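PDB 3MYX: (S)-ureidoglycine aminohydrolase cupin domain-containing protein from Pseudomonas syringae pv. tomato, which is of unknown function but has the cupin fold of the DUF861 family and may be related to ureidoglycine aminohydrolases. Local coordinates for residues G36-F41 and A49-F54; L69-G74 and S109-C114; D31-G36 and E61-T66. All blocks are in the same frame, centred on the assembly; numbering follows the deposited sequence.

Contact 1. Residues G36-F41 and A49-F54; sequences GRRTAF and AGIVEF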
ATOM      1  N   GLY A  36       0.362  -9.624  15.943  1.00  9.21           N
ATOM      2  CA  GLY A  36      -0.162  -8.409  15.324  1.00  8.90           C
ATOM      3  C   GLY A  36      -0.167  -8.395  13.810  1.00  6.83           C
ATOM      4  O   GLY A  36      -0.792  -7.522  13.213  1.00  9.05           O
ATOM      5  N   ARG A  37       0.549  -9.335  13.181  1.00  7.40           N
ATOM      6  CA  ARG A  37       0.659  -9.391  11.731  1.00  7.55           C
ATOM      7  C   ARG A  37      -0.513 -10.152  11.139  1.00  7.55           C
ATOM      8  O   ARG A  37      -0.725 -11.328  11.462  1.00  8.41           O
ATOM      9  CB  ARG A  37       1.990 -10.050  11.323  1.00  7.34           C
ATOM     10  CG  ARG A  37       2.168 -10.225   9.818  1.00  7.93           C
ATOM     11  CD  ARG A  37       2.502  -8.928   9.104  1.00  7.24           C
ATOM     12  NE  ARG A  37       3.890  -8.558   9.302  1.00  6.63           N
ATOM     13  CZ  ARG A  37       4.452  -7.444   8.844  1.00  5.75           C
ATOM     14  NH1 ARG A  37       3.731  -6.535   8.224  1.00  6.87           N
ATOM     15  NH2 ARG A  37       5.739  -7.232   9.041  1.00  6.32           N
ATOM     16  N   ARG A  38      -1.269  -9.483  10.273  1.00  7.28           N
ATOM     17  CA  ARG A  38      -2.473 -10.052   9.661  1.00  7.90           C
ATOM     18  C   ARG A  38      -2.291  -9.940   8.166  1.00  7.37           C
ATOM     19  O   ARG A  38      -2.455  -8.858   7.579  1.00  8.72           O
ATOM     20  CB  ARG A  38      -3.728  -9.310  10.131  1.00  8.90           C
ATOM     21  CG  ARG A  38      -3.785  -9.033  11.619  1.00  9.51           C
ATOM     22  CD  ARG A  38      -3.850 -10.295  12.444  1.00 12.01           C
ATOM     23  NE  ARG A  38      -3.680  -9.985  13.863  1.00 14.69           N
ATOM     24  CZ  ARG A  38      -4.644  -9.517  14.658  1.00 17.80           C
ATOM     25  NH1 ARG A  38      -5.867  -9.318  14.182  1.00 19.51           N
ATOM     26  NH2 ARG A  38      -4.378  -9.254  15.936  1.00 19.91           N
ATOM     27  N   THR A  39      -1.915 -11.051   7.539  1.00  7.45           N
ATOM     28  CA  THR A  39      -1.529 -11.034   6.133  1.00  8.38           C
ATOM     29  C   THR A  39      -2.677 -11.478   5.246  1.00  9.10           C
ATOM     30  O   THR A  39      -3.236 -12.556   5.445  1.00 10.98           O
ATOM     31  CB  THR A  39      -0.299 -11.927   5.936  1.00  9.11           C
ATOM     32  OG1 THR A  39       0.767 -11.402   6.742  1.00  9.35           O
ATOM     33  CG2 THR A  39       0.120 -11.969   4.490  1.00 11.31           C
ATOM     34  N   ALA A  40      -3.041 -10.633   4.285  1.00  8.14           N
ATOM     35  CA  ALA A  40      -4.098 -10.937   3.331  1.00  8.92           C
ATOM     36  C   ALA A  40      -3.582 -11.615   2.072  1.00  8.84           C
ATOM     37  O   ALA A  40      -4.337 -12.300   1.383  1.00 10.85           O
ATOM     38  CB  ALA A  40      -4.826  -9.672   2.966  1.00  9.84           C
ATOM     39  N   PHE A  41      -2.303 -11.401   1.758  1.00  9.14           N
ATOM     40  CA  PHE A  41      -1.717 -11.885   0.536  1.00  9.40           C
ATOM     41  C   PHE A  41      -0.217 -12.003   0.712  1.00  8.64           C
ATOM     42  O   PHE A  41       0.425 -11.097   1.240  1.00  9.73           O
ATOM     43  CB  PHE A  41      -1.991 -10.883  -0.588  1.00 10.59           C
ATOM     44  CG  PHE A  41      -1.337 -11.247  -1.895  1.00 12.42           C
ATOM     45  CD1 PHE A  41      -0.061 -10.779  -2.212  1.00 11.60           C
ATOM     46  CD2 PHE A  41      -1.980 -12.062  -2.793  1.00 14.63           C
ATOM     47  CE1 PHE A  41       0.539 -11.121  -3.410  1.00 12.27           C
ATOM     48  CE2 PHE A  41      -1.372 -12.405  -3.989  1.00 15.90           C
ATOM     49  CZ  PHE A  41      -0.129 -11.925  -4.293  1.00 13.77           C
ATOM     50  N   ALA A  49       0.933  -8.250   1.730  1.00  7.01           N
ATOM     51  CA  ALA A  49       0.058  -7.137   2.059  1.00  7.36           C
ATOM     52  C   ALA A  49      -0.943  -7.552   3.123  1.00  6.16           C
ATOM     53  O   ALA A  49      -1.326  -8.716   3.203  1.00  6.77           O
ATOM     54  CB  ALA A  49      -0.672  -6.602   0.793  1.00  8.56           C
ATOM     55  N   GLY A  50      -1.368  -6.596   3.935  1.00  6.08           N
ATOM     56  CA  GLY A  50      -2.308  -6.892   4.986  1.00  6.38           C
ATOM     57  C   GLY A  50      -2.441  -5.723   5.931  1.00  6.50           C
ATOM     58  O   GLY A  50      -2.336  -4.563   5.514  1.00  6.78           O
ATOM     59  N   ILE A  51      -2.704  -6.050   7.198  1.00  6.70           N
ATOM     60  CA  ILE A  51      -2.746  -5.053   8.256  0.50  6.39           C
ATOM     61  C   ILE A  51      -1.916  -5.520   9.451  1.00  7.07           C
ATOM     62  O   ILE A  51      -1.604  -6.709   9.614  1.00  7.30           O
ATOM     63  CB  ILE A  51      -4.205  -4.696   8.683  0.50  6.47           C
ATOM     64  CG1 ILE A  51      -4.891  -5.910   9.336  0.50  7.78           C
ATOM     65  CG2 ILE A  51      -4.999  -4.148   7.479  0.50  5.96           C
ATOM     66  CD1 ILE A  51      -6.280  -5.633   9.899  0.50 10.03           C
ATOM     67  N   VAL A  52      -1.498  -4.548  10.247  1.00  6.39           N
ATOM     68  CA  VAL A  52      -0.838  -4.793  11.522  1.00  6.79           C
ATOM     69  C   VAL A  52      -1.665  -4.113  12.609  1.00  7.51           C
ATOM     70  O   VAL A  52      -2.064  -2.953  12.456  1.00  7.77           O
ATOM     71  CB  VAL A  52       0.610  -4.280  11.559  1.00  6.22           C
ATOM     72  CG1 VAL A  52       1.202  -4.401  12.962  1.00  8.55           C
ATOM     73  CG2 VAL A  52       1.453  -5.047  10.537  1.00  8.65           C
ATOM     74  N   GLU A  53      -1.961  -4.860  13.670  1.00  7.53           N
ATOM     75  CA  GLU A  53      -2.569  -4.326  14.882  1.00  8.83           C
ATOM     76  C   GLU A  53      -1.488  -4.350  15.958  1.00  8.35           C
ATOM     77  O   GLU A  53      -0.927  -5.401  16.247  1.00 10.40           O
ATOM     78  CB  GLU A  53      -3.780  -5.176  15.280  1.00 10.52           C
ATOM     79  CG  GLU A  53      -4.862  -5.159  14.216  1.00 13.53           C
ATOM     80  CD  GLU A  53      -6.147  -5.869  14.583  1.00 19.16           C
ATOM     81  OE1 GLU A  53      -6.336  -6.233  15.752  1.00 25.18           O
ATOM     82  OE2 GLU A  53      -6.975  -6.060  13.677  1.00 22.02           O
ATOM     83  N   PHE A  54      -1.186  -3.202  16.547  1.00  8.37           N
ATOM     84  CA  PHE A  54      -0.112  -3.119  17.513  1.00  8.20           C
ATOM     85  C   PHE A  54      -0.343  -1.952  18.458  1.00  8.44           C
ATOM     86  O   PHE A  54      -0.991  -0.964  18.089  1.00 10.06           O
ATOM     87  CB  PHE A  54       1.215  -2.979  16.764  1.00  9.35           C
ATOM     88  CG  PHE A  54       2.409  -3.464  17.529  1.00 10.14           C
ATOM     89  CD1 PHE A  54       2.564  -4.810  17.827  1.00 11.50           C
ATOM     90  CD2 PHE A  54       3.418  -2.586  17.903  1.00 11.68           C
ATOM     91  CE1 PHE A  54       3.683  -5.264  18.504  1.00 13.53           C
ATOM     92  CE2 PHE A  54       4.553  -3.047  18.582  1.00 11.66           C
ATOM     93  CZ  PHE A  54       4.667  -4.375  18.891  1.00 13.06           C
TER
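Arg-38 reaches diagonally past its pair partner Ile-51 to Glu-53, the two side chains at about a right angle. CG of Glu-53 lies over one face of the Arg-38 guanidinium, toward its rim. The guanidinium and carboxylate planes are 48° apart. Arg-38 NH1 is 3.5 Å from Glu-53 OE2, a salt bridge of charge alone, because the oxygen sits well out of the guanidinium plane and no N-H points at it. Arg-38 NE instead bonds Ser-35 O. A bend at chi2 (-64°) brings the guanidinium beside Glu-53. Closer to the backbone, CB of Arg-38 packs 3.7 Å from CG1 of Ile-51, on the same face of the sheet.

Arg-37 and Val-52 share the other face. CG of Arg-37 is anti to its N (chi1 177°), and bends at chi2 and chi3 bring NH1 obliquely to 3.6 Å from Val-52 CG2. The polar end of Arg-37 forms salt bridges with Asp-31 and Glu-67 and a cation-pi contact with Phe-113.

The backbones run antiparallel. Arg-38 and Ile-51 are a hydrogen-bonded pair, with Ile-51 N 2.8 Å from Arg-38 O. A classic beta bulge follows, where Ala-49 O accepts from both Ala-40 N (2.8 Å) and Phe-41 N (3.2 Å). The chain turns a corner at Ala-40. This pair belongs to a curled sheet of the cupin fold.

The chemistry is split by face. Arg-37 is buried with its charge met by two acids, whereas the partly exposed Arg-38 feels Glu-53 mainly through electrostatics and probably gains little directional hold from it.

Contact 2. Residues L69-G74 and S109-C114; sequences LVMHRG and SLWAFC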
ATOM      1  N   LEU A  69       3.803   1.549   5.383  1.00  6.76           N
ATOM      2  CA  LEU A  69       2.722   1.604   6.387  1.00  7.33           C
ATOM      3  C   LEU A  69       1.762   2.726   6.029  1.00  7.15           C
ATOM      4  O   LEU A  69       2.200   3.811   5.688  1.00  7.04           O
ATOM      5  CB  LEU A  69       3.279   1.949   7.797  1.00  8.68           C
ATOM      6  CG  LEU A  69       4.252   1.013   8.521  1.00  9.95           C
ATOM      7  CD1 LEU A  69       5.649   1.086   7.901  1.00 12.58           C
ATOM      8  CD2 LEU A  69       4.282   1.325  10.003  1.00 12.47           C
ATOM      9  N   VAL A  70       0.463   2.452   6.112  1.00  6.61           N
ATOM     10  CA  VAL A  70      -0.598   3.425   5.915  0.50  6.41           C
ATOM     11  C   VAL A  70      -1.498   3.375   7.159  1.00  5.97           C
ATOM     12  O   VAL A  70      -2.151   2.344   7.389  1.00  6.43           O
ATOM     13  CB  VAL A  70      -1.442   3.035   4.675  0.50  6.30           C
ATOM     14  CG1 VAL A  70      -2.589   4.007   4.477  0.50  7.25           C
ATOM     15  CG2 VAL A  70      -0.575   2.996   3.426  0.50  5.84           C
HETATM   16  N   MSE A  71      -1.546   4.431   7.965  1.00  6.07           N
HETATM   17  CA  MSE A  71      -2.264   4.411   9.243  0.50  6.93           C
HETATM   18  C   MSE A  71      -3.769   4.455   9.061  1.00  6.98           C
HETATM   19  O   MSE A  71      -4.288   5.293   8.312  1.00  7.42           O
HETATM   20  CB  MSE A  71      -1.881   5.618  10.088  0.50  8.43           C
HETATM   21  CG  MSE A  71      -0.444   5.684  10.485  0.50  9.97           C
HETATM   22 SE   MSE A  71       0.143   4.173  11.525  0.38 10.38          SE
HETATM   23  CE  MSE A  71      -1.336   4.025  12.770  0.50 10.05           C
ATOM     24  N   HIS A  72      -4.476   3.594   9.791  1.00  6.95           N
ATOM     25  CA  HIS A  72      -5.939   3.576   9.816  1.00  6.73           C
ATOM     26  C   HIS A  72      -6.566   3.942  11.156  1.00  7.21           C
ATOM     27  O   HIS A  72      -7.698   4.436  11.190  1.00  8.52           O
ATOM     28  CB  HIS A  72      -6.484   2.227   9.312  1.00  6.70           C
ATOM     29  CG  HIS A  72      -6.498   2.124   7.818  1.00  7.13           C
ATOM     30  ND1 HIS A  72      -7.537   2.605   7.052  1.00  8.29           N
ATOM     31  CD2 HIS A  72      -5.577   1.649   6.938  1.00  7.15           C
ATOM     32  CE1 HIS A  72      -7.255   2.436   5.770  1.00  8.15           C
ATOM     33  NE2 HIS A  72      -6.071   1.856   5.672  1.00  7.77           N
ATOM     34  N   ARG A  73      -5.852   3.692  12.243  1.00  8.33           N
ATOM     35  CA  ARG A  73      -6.309   4.026  13.586  0.50  9.26           C
ATOM     36  C   ARG A  73      -5.099   4.207  14.474  1.00  9.07           C
ATOM     37  O   ARG A  73      -4.112   3.497  14.323  1.00  8.66           O
ATOM     38  CB  ARG A  73      -7.181   2.890  14.126  0.50 11.33           C
ATOM     39  CG  ARG A  73      -7.911   3.186  15.416  0.50 13.64           C
ATOM     40  CD  ARG A  73      -8.836   2.033  15.759  0.50 15.07           C
ATOM     41  NE  ARG A  73      -8.100   0.901  16.309  0.50 16.52           N
ATOM     42  CZ  ARG A  73      -8.401  -0.377  16.099  0.50 18.09           C
ATOM     43  NH1 ARG A  73      -9.427  -0.719  15.326  0.50 16.83           N
ATOM     44  NH2 ARG A  73      -7.665  -1.324  16.660  0.50 19.07           N
ATOM     45  N   GLY A  74      -5.170   5.140  15.409  1.00  9.24           N
ATOM     46  CA  GLY A  74      -4.080   5.318  16.330  1.00  9.43           C
ATOM     47  C   GLY A  74      -2.922   6.082  15.734  1.00  9.19           C
ATOM     48  O   GLY A  74      -3.101   6.964  14.886  1.00 10.61           O
ATOM     49  N   SER A 109      -3.578   0.694  17.872  1.00  9.12           N
ATOM     50  CA  SER A 109      -3.288   1.248  16.550  1.00  8.47           C
ATOM     51  C   SER A 109      -3.404   0.147  15.496  1.00  8.62           C
ATOM     52  O   SER A 109      -3.244  -1.051  15.782  1.00  9.06           O
ATOM     53  CB  SER A 109      -1.905   1.885  16.518  1.00  9.39           C
ATOM     54  OG  SER A 109      -1.815   2.993  17.386  1.00  9.59           O
ATOM     55  N   LEU A 110      -3.668   0.572  14.261  1.00  8.08           N
ATOM     56  CA  LEU A 110      -3.893  -0.354  13.156  1.00  8.16           C
ATOM     57  C   LEU A 110      -3.451   0.330  11.885  1.00  7.41           C
ATOM     58  O   LEU A 110      -3.882   1.453  11.585  1.00  8.76           O
ATOM     59  CB  LEU A 110      -5.386  -0.732  13.067  1.00 10.08           C
ATOM     60  CG  LEU A 110      -5.810  -1.868  12.124  1.00 10.59           C
ATOM     61  CD1 LEU A 110      -7.160  -2.500  12.590  1.00 13.10           C
ATOM     62  CD2 LEU A 110      -5.890  -1.439  10.644  1.00 11.31           C
ATOM     63  N   TRP A 111      -2.603  -0.353  11.123  1.00  6.85           N
ATOM     64  CA  TRP A 111      -2.194   0.147   9.818  1.00  6.48           C
ATOM     65  C   TRP A 111      -2.240  -0.920   8.759  1.00  6.14           C
ATOM     66  O   TRP A 111      -2.120  -2.101   9.067  1.00  7.46           O
ATOM     67  CB  TRP A 111      -0.805   0.763   9.873  1.00  6.50           C
ATOM     68  CG  TRP A 111       0.346  -0.065  10.377  1.00  7.12           C
ATOM     69  CD1 TRP A 111       1.238  -0.779   9.628  1.00  6.78           C
ATOM     70  CD2 TRP A 111       0.803  -0.172  11.741  1.00  6.27           C
ATOM     71  NE1 TRP A 111       2.220  -1.302  10.421  1.00  7.88           N
ATOM     72  CE2 TRP A 111       1.969  -0.975  11.725  1.00  8.16           C
ATOM     73  CE3 TRP A 111       0.331   0.312  12.970  1.00  9.08           C
ATOM     74  CZ2 TRP A 111       2.687  -1.276  12.882  1.00  9.08           C
ATOM     75  CZ3 TRP A 111       1.025  -0.022  14.126  1.00 10.30           C
ATOM     76  CH2 TRP A 111       2.194  -0.799  14.066  1.00 10.74           C
ATOM     77  N   ALA A 112      -2.435  -0.500   7.512  1.00  6.11           N
ATOM     78  CA  ALA A 112      -2.243  -1.390   6.380  1.00  5.70           C
ATOM     79  C   ALA A 112      -0.764  -1.410   6.010  1.00  6.05           C
ATOM     80  O   ALA A 112      -0.035  -0.455   6.247  1.00  6.75           O
ATOM     81  CB  ALA A 112      -3.078  -0.969   5.179  1.00  6.47           C
ATOM     82  N   PHE A 113      -0.325  -2.503   5.407  1.00  6.20           N
ATOM     83  CA  PHE A 113       1.048  -2.599   4.949  1.00  5.98           C
ATOM     84  C   PHE A 113       1.158  -3.266   3.592  1.00  5.00           C
ATOM     85  O   PHE A 113       0.304  -4.076   3.190  1.00  5.75           O
ATOM     86  CB  PHE A 113       1.920  -3.371   5.965  1.00  6.10           C
ATOM     87  CG  PHE A 113       1.717  -4.875   5.941  1.00  6.14           C
ATOM     88  CD1 PHE A 113       2.440  -5.690   5.080  1.00  5.96           C
ATOM     89  CD2 PHE A 113       0.793  -5.489   6.778  1.00  5.67           C
ATOM     90  CE1 PHE A 113       2.237  -7.065   5.031  1.00  6.77           C
ATOM     91  CE2 PHE A 113       0.599  -6.880   6.736  1.00  6.30           C
ATOM     92  CZ  PHE A 113       1.321  -7.661   5.851  1.00  7.53           C
ATOM     93  N   CYS A 114       2.243  -2.924   2.898  1.00  5.31           N
ATOM     94  CA  CYS A 114       2.762  -3.701   1.771  1.00  5.89           C
ATOM     95  C   CYS A 114       4.256  -3.844   1.998  1.00  5.97           C
ATOM     96  O   CYS A 114       4.950  -2.860   2.250  1.00  7.06           O
ATOM     97  CB  CYS A 114       2.478  -2.988   0.455  1.00  7.32           C
ATOM     98  SG  CYS A 114       3.084  -3.909  -0.992  1.00  9.56           S
TER
HETATM   99  O   HOH W   1      -4.851  -2.479  17.420  1.00 21.71           O
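Leu-69 lies beside the indole of Trp-111, pointing the same way, and puts CD2 over one face as a CH-pi contact, 3.6 Å from the centroid of the five-membered ring. Trp-111 CG sits between its own N and carbonyl carbon (chi1 56°), which sets the ring alongside Leu-69. Selenomethionine Met-71 follows on the same face of the sheet. Its SE is 3.9 Å from Trp-111 CB and makes an oblique Met-aromatic contact.

The strands are antiparallel neighbours in a curled sheet of the cupin fold, and Trp-111 also packs on Val-52 of the next strand. Val-70 and Ala-112 form a hydrogen-bonded pair, with Ala-112 N 2.9 Å from Val-70 O. At the corner a classic beta bulge opens: Leu-110 O takes both His-72 N (2.9 Å) and Arg-73 N (3.1 Å).

The polar side chains find their strongest partners outside the two segments. His-72 turns its ring edge to Ala-112 N, with CD2 3.8 Å away, while NE2 bonds Thr-214. The Arg-73 guanidinium has Leu-110 CB over the centre of one face. Its NE bonds Glu-108 O. A water donates to Ser-109 O (2.7 Å) and accepts a weak bond from Arg-73 NH2.

Contact 3. Residues D31-G36 and E61-T66; sequences DPFDSG and EAYPYT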
ATOM      1  N   ASP A  31      10.218 -11.957  10.469  1.00  6.16           N
ATOM      2  CA  ASP A  31       9.225 -10.898  10.731  1.00  6.28           C
ATOM      3  C   ASP A  31       9.328 -10.472  12.196  1.00  7.40           C
ATOM      4  O   ASP A  31       9.238 -11.305  13.093  1.00  8.10           O
ATOM      5  CB  ASP A  31       7.821 -11.444  10.460  1.00  7.05           C
ATOM      6  CG  ASP A  31       6.771 -10.372  10.297  1.00  6.98           C
ATOM      7  OD1 ASP A  31       7.008  -9.204  10.697  1.00  7.03           O
ATOM      8  OD2 ASP A  31       5.679 -10.716   9.784  1.00  6.68           O
ATOM      9  N   PRO A  32       9.485  -9.171  12.465  1.00  7.60           N
ATOM     10  CA  PRO A  32       9.462  -8.726  13.867  1.00  9.39           C
ATOM     11  C   PRO A  32       8.061  -8.767  14.497  1.00  7.60           C
ATOM     12  O   PRO A  32       7.937  -8.667  15.722  1.00  9.31           O
ATOM     13  CB  PRO A  32       9.978  -7.283  13.792  1.00  9.99           C
ATOM     14  CG  PRO A  32       9.912  -6.895  12.419  1.00 12.70           C
ATOM     15  CD  PRO A  32       9.785  -8.067  11.534  1.00  8.11           C
ATOM     16  N   PHE A  33       7.021  -8.841  13.670  1.00  7.42           N
ATOM     17  CA  PHE A  33       5.632  -8.926  14.115  1.00  7.74           C
ATOM     18  C   PHE A  33       5.182 -10.376  14.059  1.00  7.86           C
ATOM     19  O   PHE A  33       5.720 -11.185  13.311  1.00  9.73           O
ATOM     20  CB  PHE A  33       4.724  -8.013  13.287  1.00  8.13           C
ATOM     21  CG  PHE A  33       5.040  -6.560  13.461  1.00  7.50           C
ATOM     22  CD1 PHE A  33       4.571  -5.884  14.576  1.00  7.52           C
ATOM     23  CD2 PHE A  33       5.833  -5.873  12.546  1.00  8.03           C
ATOM     24  CE1 PHE A  33       4.880  -4.546  14.772  1.00  8.74           C
ATOM     25  CE2 PHE A  33       6.144  -4.539  12.729  1.00  8.77           C
ATOM     26  CZ  PHE A  33       5.676  -3.874  13.846  1.00  8.73           C
ATOM     27  N   ASP A  34       4.213 -10.709  14.890  1.00  8.64           N
ATOM     28  CA  ASP A  34       3.712 -12.082  14.962  1.00  9.82           C
ATOM     29  C   ASP A  34       2.201 -12.043  15.195  1.00  8.78           C
ATOM     30  O   ASP A  34       1.460 -12.052  14.225  1.00  9.05           O
ATOM     31  CB  ASP A  34       4.496 -12.941  15.970  1.00 11.35           C
ATOM     32  CG  ASP A  34       4.892 -12.187  17.220  1.00 14.22           C
ATOM     33  OD1 ASP A  34       4.032 -12.050  18.113  1.00 14.84           O
ATOM     34  OD2 ASP A  34       6.064 -11.752  17.329  1.00 17.01           O
ATOM     35  N   SER A  35       1.746 -11.940  16.449  1.00  9.60           N
ATOM     36  CA  SER A  35       0.310 -11.916  16.726  1.00 10.84           C
ATOM     37  C   SER A  35      -0.378 -10.717  16.072  1.00 10.51           C
ATOM     38  O   SER A  35      -1.558 -10.788  15.700  1.00 11.70           O
ATOM     39  CB  SER A  35       0.016 -11.930  18.244  1.00 13.11           C
ATOM     40  OG  SER A  35       0.545 -10.803  18.906  1.00 17.24           O
ATOM     41  N   GLY A  36       0.362  -9.624  15.943  1.00  9.21           N
ATOM     42  CA  GLY A  36      -0.162  -8.409  15.324  1.00  8.90           C
ATOM     43  C   GLY A  36      -0.167  -8.395  13.810  1.00  6.83           C
ATOM     44  O   GLY A  36      -0.792  -7.522  13.213  1.00  9.05           O
ATOM     45  N   GLU A  61      16.860  -4.217  14.890  1.00  9.91           N
ATOM     46  CA  GLU A  61      18.220  -3.784  14.567  0.50 10.85           C
ATOM     47  C   GLU A  61      18.426  -3.555  13.067  1.00 10.54           C
ATOM     48  O   GLU A  61      19.099  -2.609  12.689  1.00  9.94           O
ATOM     49  CB  GLU A  61      19.257  -4.769  15.123  0.50 12.81           C
ATOM     50  CG  GLU A  61      20.718  -4.463  14.760  0.50 14.56           C
ATOM     51  CD  GLU A  61      21.123  -3.016  14.996  0.50 18.22           C
ATOM     52  OE1 GLU A  61      20.577  -2.388  15.931  0.50 18.42           O
ATOM     53  OE2 GLU A  61      21.991  -2.516  14.238  0.50 21.15           O
ATOM     54  N   ALA A  62      17.844  -4.413  12.222  1.00  9.54           N
ATOM     55  CA  ALA A  62      17.952  -4.275  10.762  1.00  9.58           C
ATOM     56  C   ALA A  62      16.641  -4.758  10.177  1.00  8.56           C
ATOM     57  O   ALA A  62      16.391  -5.953  10.101  1.00  9.39           O
ATOM     58  CB  ALA A  62      19.129  -5.083  10.228  1.00 11.10           C
ATOM     59  N   TYR A  63      15.785  -3.835   9.746  1.00  7.01           N
ATOM     60  CA  TYR A  63      14.453  -4.226   9.325  1.00  6.63           C
ATOM     61  C   TYR A  63      14.565  -5.193   8.147  1.00  7.01           C
ATOM     62  O   TYR A  63      15.327  -4.941   7.220  1.00  6.89           O
ATOM     63  CB  TYR A  63      13.593  -2.996   8.971  1.00  7.17           C
ATOM     64  CG  TYR A  63      12.131  -3.306   9.126  1.00  5.81           C
ATOM     65  CD1 TYR A  63      11.547  -3.376  10.391  1.00  7.65           C
ATOM     66  CD2 TYR A  63      11.339  -3.618   8.027  1.00  5.75           C
ATOM     67  CE1 TYR A  63      10.217  -3.731  10.545  1.00  7.43           C
ATOM     68  CE2 TYR A  63       9.997  -3.988   8.186  1.00  6.73           C
ATOM     69  CZ  TYR A  63       9.441  -4.034   9.450  1.00  7.25           C
ATOM     70  OH  TYR A  63       8.133  -4.396   9.670  1.00  8.92           O
ATOM     71  N   PRO A  64      13.832  -6.316   8.182  1.00  6.13           N
ATOM     72  CA  PRO A  64      14.138  -7.392   7.241  1.00  6.17           C
ATOM     73  C   PRO A  64      13.523  -7.211   5.857  1.00  6.35           C
ATOM     74  O   PRO A  64      13.873  -7.948   4.939  1.00  6.40           O
ATOM     75  CB  PRO A  64      13.528  -8.612   7.915  1.00  6.15           C
ATOM     76  CG  PRO A  64      12.409  -8.059   8.724  1.00  7.35           C
ATOM     77  CD  PRO A  64      12.943  -6.783   9.258  1.00  7.02           C
ATOM     78  N   TYR A  65      12.588  -6.274   5.733  1.00  5.48           N
ATOM     79  CA  TYR A  65      11.822  -6.066   4.523  1.00  5.06           C
ATOM     80  C   TYR A  65      11.920  -4.605   4.106  1.00  5.02           C
ATOM     81  O   TYR A  65      12.299  -3.754   4.902  1.00  5.79           O
ATOM     82  CB  TYR A  65      10.348  -6.368   4.789  1.00  5.87           C
ATOM     83  CG  TYR A  65      10.029  -7.651   5.542  1.00  5.11           C
ATOM     84  CD1 TYR A  65      10.747  -8.825   5.325  1.00  5.89           C
ATOM     85  CD2 TYR A  65       8.962  -7.701   6.429  1.00  5.47           C
ATOM     86  CE1 TYR A  65      10.434 -10.002   5.999  1.00  6.43           C
ATOM     87  CE2 TYR A  65       8.646  -8.868   7.091  1.00  5.92           C
ATOM     88  CZ  TYR A  65       9.367 -10.013   6.857  1.00  5.78           C
ATOM     89  OH  TYR A  65       9.033 -11.154   7.537  1.00  6.80           O
ATOM     90  N   THR A  66      11.517  -4.304   2.874  1.00  5.60           N
ATOM     91  CA  THR A  66      11.073  -2.943   2.547  1.00  5.10           C
ATOM     92  C   THR A  66       9.587  -2.929   2.844  1.00  5.90           C
ATOM     93  O   THR A  66       8.863  -3.744   2.325  1.00  6.63           O
ATOM     94  CB  THR A  66      11.311  -2.580   1.090  1.00  5.93           C
ATOM     95  OG1 THR A  66      12.701  -2.767   0.794  1.00  7.64           O
ATOM     96  CG2 THR A  66      10.893  -1.146   0.820  1.00  7.17           C
TER
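OD2 of Asp-31, the residue that packs on Tyr-65, is gripped by Ile-27 N and by a salt bridge from Arg-37 NE. The other oxygen, OD1, accepts the backbone N of Phe-33 at 3.0 Å from Asp-31 OD1, with an N-H...O angle of 161°. The donor comes from above the carboxylate plane, and the bond closes an Asx turn. Three bonds thus hold the carboxylate.

Across the contact, Tyr-65 meets Asp-31 at about a right angle, with the ring and carboxylate planes 67° apart. Tyr-65 OH is 3.2 Å from Asp-31 CB. It makes no hydrogen bond to Asp-31 and instead pairs with Asp-28 OD1. CG of Asp-31 is anti to its N (chi1 -163°), which places OD1 obliquely to the Tyr-65 ring, 4.0 Å from CE2.

Prolines and rings supply most of the remaining packing. Pro-32 and Pro-64 reach toward each other tip to tip, with CD of Pro-32 3.8 Å from CG of Pro-64. Pro-32 CG also approaches Tyr-63 CE1 obliquely, at 3.7 Å. Tyr-63 OH comes in the plane of the Phe-33 ring, at its edge, 3.7 Å from CE2, and bonds Glu-67 OE1. Within 61-66, Pro-64 packs against two rings, CD over one face of Tyr-63 toward its rim and CG over the centre of one face of Tyr-65.

Neither segment makes a backbone bond to the other. Both belong to loops that lead into strands 37-39 and 66-71. The contact is a partly buried loop-to-loop packing between connections that join strands of a cupin beta-barrel, with an Asx turn in the first.

Overall arrangement
Contacts 1 and 2 are buried strand pairs of one curled sheet. They are joined because strands 47-54 and 109-116 are neighbours, with Val-52 N bonded to Trp-111 O. Each has a classic beta bulge at a corner of the chain. The centre of contact 3 lies about 17 Å from the centre of the chain, and this contact is only partly buried. It has no backbone bonds between its segments and relies on packing of Asp-31, Pro-32 and Phe-33 against Tyr-63, Pro-64 and Tyr-65. Contact 1 is nested inside the loop that contact 3 closes. They share Gly-36 and are tied by the Asp-31 to Arg-37 salt bridge. Phe-33 touches both Phe-54 and Trp-111, so aromatic packing runs from the loops into the sheet.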